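Adenosylmethionine-8-amino-7-oxononanoate aminotransferase (Methanocaldococcus jannaschii, PDB 6ZHK) probably transfers an amino group from S-adenosyl-L-methionine to 7-keto-8-aminopelargonic acid in biotin biosynthesis, as a homodimeric pyridoxal-phosphate-dependent class-III aminotransferase. Local coordinates at residues His23-Met28 with His156-Gly161; Val126-Lys131 with Leu333-Thr338. One frame throughout, in Å; residues are numbered along the deposited sequence.

How the contacts relate
From the N terminus, the chain leaves helix 10-20 and reaches residues 23-28, runs through residues 126-131 on helix 122-140, and then supplies 156-161, closing contact 1 over 127 intervening residues. Contact 2 closes later, when 333-338 returns to helix 122-140 with 201 residues between Lys131 and Leu333. The segments therefore alternate, and the two closures cross instead of nesting. Their centres lie about 20 Å apart, yet a probable hydrogen bond of 2.6 Å from Thr159 OG1 to Glu127 OE2 joins them. Contact 1 ties the N-terminal region to the approach to helix 160-165; contact 2 ties helix 122-140 to the loop before helix 343-358. Across the dimer, Asp158 of each subunit bonds Lys131 and Gly336 of the other.

Contact 1. Residues His23-Met28 with His156-Gly161; sequences HPYTQM and HGDTVG
The side chains of Tyr25 and Asp158 meet from opposite directions, and the contact rests on this one pair: their CA atoms lie 10.5 Å apart, and the two segments together bury just 77 Å². The phenol is the donor, with Tyr25 OH 2.8 Å from Asp158 OD1. This oxygen lies in the plane of the ring, at its edge. Seen from the acid the approach is less regular, because the hydroxyl comes from above the carboxylate plane, 39° out of it. The ring and carboxylate planes stand 48° apart. The second oxygen sits beside the same edge, Tyr25 CE2 being 3.3 Å from Asp158 OD2. On the acid, CG stands anti to the carbonyl carbon (chi1 -58°), which sends the carboxylate out toward the tyrosine. Thr26 OG1 bonds back to Pro24 O at 2.7 Å, across Tyr25, meeting that oxygen from above the carbonyl plane. Several partners fix the carboxylate: OD1 also bonds Tyr155 OH and His172 NE2, while OD2 bonds Gly336 N of the second subunit. Phe171 meets the Tyr25 ring edge-to-face, and Arg431 NH2 bonds Tyr25 O. Tyr25 is predicted to help recognise KAPA and to stack on the adenine of SAM, and Tyr155, Arg431 and Gly336 of the second subunit are predicted substrate-binding residues, so the arrangement is consistent with a BioA substrate pocket built at the dimer interface.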
loop_
_atom_site.group_PDB
_atom_site.type_symbol
_atom_site.label_atom_id
_atom_site.label_comp_id
_atom_site.label_asym_id
_atom_site.label_seq_id
_atom_site.Cartn_x
_atom_site.Cartn_y
_atom_site.Cartn_z
ATOM N N HIS A 23 12.536 3.373 -11.299
ATOM C CA HIS A 23 11.463 2.451 -11.673
ATOM C C HIS A 23 11.496 1.221 -10.777
ATOM O O HIS A 23 12.554 0.831 -10.288
ATOM C CB HIS A 23 11.625 1.997 -13.133
ATOM C CG HIS A 23 11.130 3.027 -14.104
ATOM N ND1 HIS A 23 9.977 2.818 -14.829
ATOM C CD2 HIS A 23 11.600 4.260 -14.426
ATOM C CE1 HIS A 23 9.718 3.889 -15.589
ATOM N NE2 HIS A 23 10.738 4.798 -15.357
ATOM N N PRO A 24 10.316 0.588 -10.540
ATOM C CA PRO A 24 10.241 -0.645 -9.751
ATOM C C PRO A 24 10.870 -1.800 -10.559
ATOM O O PRO A 24 10.727 -1.841 -11.788
ATOM C CB PRO A 24 8.714 -0.862 -9.645
ATOM C CG PRO A 24 8.084 -0.131 -10.878
ATOM C CD PRO A 24 8.995 1.088 -10.991
ATOM N N TYR A 25 11.524 -2.736 -9.854
ATOM C CA TYR A 25 12.053 -3.984 -10.396
ATOM C C TYR A 25 12.845 -3.713 -11.682
ATOM O O TYR A 25 12.631 -4.389 -12.661
ATOM C CB TYR A 25 10.947 -5.019 -10.688
ATOM C CG TYR A 25 10.657 -5.872 -9.473
ATOM C CD1 TYR A 25 11.409 -7.001 -9.207
ATOM C CD2 TYR A 25 9.672 -5.506 -8.568
ATOM C CE1 TYR A 25 11.188 -7.774 -8.064
ATOM C CE2 TYR A 25 9.409 -6.272 -7.429
ATOM C CZ TYR A 25 10.157 -7.415 -7.203
ATOM O OH TYR A 25 9.947 -8.165 -6.075
ATOM N N THR A 26 13.746 -2.723 -11.690
ATOM C CA THR A 26 14.369 -2.384 -12.951
ATOM C C THR A 26 15.812 -1.935 -12.694
ATOM O O THR A 26 16.065 -1.054 -11.863
ATOM C CB THR A 26 13.624 -1.179 -13.585
ATOM O OG1 THR A 26 12.280 -1.471 -14.017
ATOM C CG2 THR A 26 14.375 -0.589 -14.776
ATOM N N GLN A 27 16.753 -2.506 -13.458
ATOM C CA GLN A 27 18.134 -2.061 -13.372
ATOM C C GLN A 27 18.221 -0.776 -14.180
ATOM O O GLN A 27 18.236 -0.829 -15.413
ATOM C CB GLN A 27 19.082 -3.161 -13.899
ATOM C CG GLN A 27 20.507 -2.701 -14.088
ATOM C CD GLN A 27 21.046 -1.893 -12.932
ATOM O OE1 GLN A 27 21.177 -0.686 -13.056
ATOM N NE2 GLN A 27 21.322 -2.537 -11.796
ATOM N N MET A 28 18.352 0.369 -13.492
ATOM C CA MET A 28 18.150 1.667 -14.118
ATOM C C MET A 28 19.298 1.961 -15.100
ATOM O O MET A 28 19.113 2.727 -16.039
ATOM C CB MET A 28 18.084 2.752 -13.045
ATOM C CG MET A 28 16.691 2.784 -12.286
ATOM S SD MET A 28 15.252 2.802 -13.443
ATOM C CE MET A 28 15.512 4.457 -14.089
ATOM N N HIS A 156 4.758 -13.014 -1.982
ATOM C CA HIS A 156 3.612 -12.377 -1.351
ATOM C C HIS A 156 3.752 -10.860 -1.359
ATOM O O HIS A 156 2.852 -10.176 -0.863
ATOM C CB HIS A 156 3.439 -12.950 0.071
ATOM C CG HIS A 156 3.020 -14.394 -0.021
ATOM N ND1 HIS A 156 1.833 -14.781 -0.583
ATOM C CD2 HIS A 156 3.648 -15.518 0.313
ATOM C CE1 HIS A 156 1.752 -16.100 -0.628
ATOM N NE2 HIS A 156 2.814 -16.571 -0.021
ATOM N N GLY A 157 4.815 -10.344 -1.991
ATOM C CA GLY A 157 5.013 -8.908 -2.038
ATOM C C GLY A 157 6.363 -8.517 -1.463
ATOM O O GLY A 157 7.128 -9.377 -0.997
ATOM N N ASP A 158 6.574 -7.195 -1.351
ATOM C CA ASP A 158 7.934 -6.725 -1.109
ATOM C C ASP A 158 8.100 -5.929 0.196
ATOM O O ASP A 158 9.224 -5.496 0.486
ATOM C CB ASP A 158 8.398 -5.775 -2.223
ATOM C CG ASP A 158 8.351 -6.414 -3.598
ATOM O OD1 ASP A 158 8.620 -7.628 -3.676
ATOM O OD2 ASP A 158 7.917 -5.715 -4.510
ATOM N N THR A 159 7.012 -5.679 0.976
ATOM C CA THR A 159 7.227 -5.092 2.286
ATOM C C THR A 159 7.803 -6.155 3.244
ATOM O O THR A 159 7.866 -7.336 2.915
ATOM C CB THR A 159 5.940 -4.418 2.770
ATOM O OG1 THR A 159 4.917 -5.407 2.602
ATOM C CG2 THR A 159 5.586 -3.232 1.909
ATOM N N VAL A 160 8.236 -5.734 4.430
ATOM C CA VAL A 160 9.067 -6.640 5.262
ATOM C C VAL A 160 8.284 -7.889 5.691
ATOM O O VAL A 160 8.789 -8.998 5.673
ATOM C CB VAL A 160 9.641 -5.867 6.457
ATOM C CG1 VAL A 160 10.249 -6.775 7.514
ATOM C CG2 VAL A 160 10.702 -4.886 5.924
ATOM N N GLY A 161 7.042 -7.707 6.129
ATOM C CA GLY A 161 6.207 -8.846 6.470
ATOM C C GLY A 161 5.956 -9.784 5.296
ATOM O O GLY A 161 6.109 -11.030 5.450
#

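Contact 2. Residues Val126-Lys131 with Leu333-Thr338; sequences VEIAIK and LYHGHT
His335 is held on two sides by the helix, with Ile128 over a ring face and Lys131 at the ring edge. The tight part is the isoleucine against the imidazole face: Ile128 CG1 lies 3.6 Å from the centroid of the His335 ring, 30° off the normal, a CH-pi contact displaced toward the rim, where it comes within 3.2 Å of His335 NE2. Ile128 CD1 follows at 3.7 Å from the same nitrogen. At the edge, Lys131 NZ donates to His335 ND1 at 2.9 Å, only 10° out of the ring plane; a bend at chi3 (46°) in an otherwise extended lysine chain brings NZ there, the chain crossing the histidine at about a right angle. With an alanine here instead of His335, Lys131 NZ would probably lose its imidazole acceptor and a gap would open beside Ile128 CG1. The helix belongs to the large domain of a fold-type I PLP enzyme, and its first turn holds Gly122 and Ala123, predicted to bind the cofactor. Opposing it, the loop makes an inverse gamma turn centred on Tyr334, with a weak bond from His335 N to Leu333 O. Around this turn the contact is looser, with one water between the segments: it accepts from Lys131 NZ and lies 2.6 Å from Tyr334 O. Tyr334 turns its ring away from the helix and bonds Tyr411 of the second subunit through its hydroxyl, while Lys131 NZ also bonds Asp158 O of that subunit.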
loop_
_atom_site.group_PDB
_atom_site.type_symbol
_atom_site.label_atom_id
_atom_site.label_comp_id
_atom_site.label_asym_id
_atom_site.label_seq_id
_atom_site.Cartn_x
_atom_site.Cartn_y
_atom_site.Cartn_z
ATOM N N VAL A 126 -1.607 -9.089 2.623
ATOM C CA VAL A 126 -0.890 -10.205 3.247
ATOM C C VAL A 126 -0.297 -9.775 4.608
ATOM O O VAL A 126 -0.360 -10.494 5.583
ATOM C CB VAL A 126 0.186 -10.687 2.249
ATOM C CG1 VAL A 126 1.260 -11.481 2.962
ATOM C CG2 VAL A 126 -0.425 -11.486 1.118
ATOM N N GLU A 127 0.227 -8.539 4.737
ATOM C CA GLU A 127 0.742 -8.066 6.017
ATOM C C GLU A 127 -0.392 -8.020 7.047
ATOM O O GLU A 127 -0.220 -8.321 8.221
ATOM C CB GLU A 127 1.264 -6.628 5.873
ATOM C CG GLU A 127 2.514 -6.511 4.987
ATOM C CD GLU A 127 3.837 -6.372 5.716
ATOM O OE1 GLU A 127 3.807 -6.326 6.976
ATOM O OE2 GLU A 127 4.897 -6.335 5.023
ATOM N N ILE A 128 -1.601 -7.708 6.593
ATOM C CA ILE A 128 -2.728 -7.621 7.490
ATOM C C ILE A 128 -3.151 -9.029 7.896
ATOM O O ILE A 128 -3.466 -9.261 9.084
ATOM C CB ILE A 128 -3.889 -6.853 6.808
ATOM C CG1 ILE A 128 -3.523 -5.362 6.709
ATOM C CG2 ILE A 128 -5.214 -7.071 7.561
ATOM C CD1 ILE A 128 -4.448 -4.609 5.679
ATOM N N ALA A 129 -3.145 -9.944 6.923
ATOM C CA ALA A 129 -3.435 -11.343 7.215
ATOM C C ALA A 129 -2.432 -11.854 8.265
ATOM O O ALA A 129 -2.799 -12.560 9.199
ATOM C CB ALA A 129 -3.384 -12.189 5.949
ATOM N N ILE A 130 -1.149 -11.574 8.064
ATOM C CA ILE A 130 -0.115 -12.015 9.002
ATOM C C ILE A 130 -0.473 -11.507 10.405
ATOM O O ILE A 130 -0.371 -12.261 11.374
ATOM C CB ILE A 130 1.297 -11.533 8.524
ATOM C CG1 ILE A 130 1.811 -12.395 7.372
ATOM C CG2 ILE A 130 2.329 -11.426 9.657
ATOM C CD1 ILE A 130 3.053 -11.735 6.684
ATOM N N LYS A 131 -0.795 -10.208 10.519
ATOM C CA LYS A 131 -0.980 -9.577 11.811
ATOM C C LYS A 131 -2.237 -10.097 12.478
ATOM O O LYS A 131 -2.236 -10.336 13.678
ATOM C CB LYS A 131 -0.946 -8.054 11.742
ATOM C CG LYS A 131 0.393 -7.485 11.246
ATOM C CD LYS A 131 0.333 -5.979 11.134
ATOM C CE LYS A 131 -0.299 -5.273 12.344
ATOM N NZ LYS A 131 -0.193 -3.791 12.198
ATOM N N LEU A 333 -7.766 -4.412 16.330
ATOM C CA LEU A 333 -6.616 -4.521 15.433
ATOM C C LEU A 333 -6.205 -3.088 15.094
ATOM O O LEU A 333 -6.945 -2.338 14.413
ATOM C CB LEU A 333 -7.095 -5.237 14.186
ATOM C CG LEU A 333 -5.977 -5.399 13.134
ATOM C CD1 LEU A 333 -4.865 -6.246 13.677
ATOM C CD2 LEU A 333 -6.519 -6.093 11.874
ATOM N N TYR A 334 -5.075 -2.670 15.648
ATOM C CA TYR A 334 -4.664 -1.296 15.441
ATOM C C TYR A 334 -3.930 -1.206 14.087
ATOM O O TYR A 334 -2.724 -0.992 14.018
ATOM C CB TYR A 334 -3.732 -0.867 16.580
ATOM C CG TYR A 334 -4.389 -0.611 17.919
ATOM C CD1 TYR A 334 -5.214 0.495 18.149
ATOM C CD2 TYR A 334 -4.157 -1.462 18.983
ATOM C CE1 TYR A 334 -5.842 0.710 19.375
ATOM C CE2 TYR A 334 -4.801 -1.278 20.205
ATOM C CZ TYR A 334 -5.611 -0.175 20.414
ATOM O OH TYR A 334 -6.160 0.041 21.657
ATOM N N HIS A 335 -4.695 -1.280 12.991
ATOM C CA HIS A 335 -4.110 -1.286 11.653
ATOM C C HIS A 335 -5.107 -0.526 10.785
ATOM O O HIS A 335 -6.318 -0.590 10.991
ATOM C CB HIS A 335 -4.022 -2.729 11.113
ATOM C CG HIS A 335 -3.181 -2.807 9.899
ATOM N ND1 HIS A 335 -1.893 -3.257 9.945
ATOM C CD2 HIS A 335 -3.410 -2.434 8.617
ATOM C CE1 HIS A 335 -1.371 -3.210 8.730
ATOM N NE2 HIS A 335 -2.282 -2.714 7.929
ATOM N N GLY A 336 -4.595 0.194 9.807
ATOM C CA GLY A 336 -5.475 0.779 8.806
ATOM C C GLY A 336 -4.865 2.056 8.291
ATOM O O GLY A 336 -4.791 3.002 9.055
ATOM N N HIS A 337 -4.471 2.089 7.013
ATOM C CA HIS A 337 -3.899 3.360 6.606
ATOM C C HIS A 337 -4.997 4.284 6.096
ATOM O O HIS A 337 -6.134 3.834 5.943
ATOM C CB HIS A 337 -2.707 3.193 5.654
ATOM C CG HIS A 337 -1.590 4.193 5.805
ATOM N ND1 HIS A 337 -1.656 5.276 6.655
ATOM C CD2 HIS A 337 -0.392 4.276 5.189
ATOM C CE1 HIS A 337 -0.548 5.976 6.570
ATOM N NE2 HIS A 337 0.227 5.389 5.669
ATOM N N THR A 338 -4.572 5.540 5.847
ATOM C CA THR A 338 -5.399 6.661 5.470
ATOM C C THR A 338 -6.503 6.226 4.502
ATOM O O THR A 338 -7.658 6.591 4.694
ATOM C CB THR A 338 -4.527 7.708 4.763
ATOM O OG1 THR A 338 -3.458 7.925 5.685
ATOM C CG2 THR A 338 -5.274 8.994 4.505
HETATM O O HOH W 1 -1.180 -2.915 14.817
#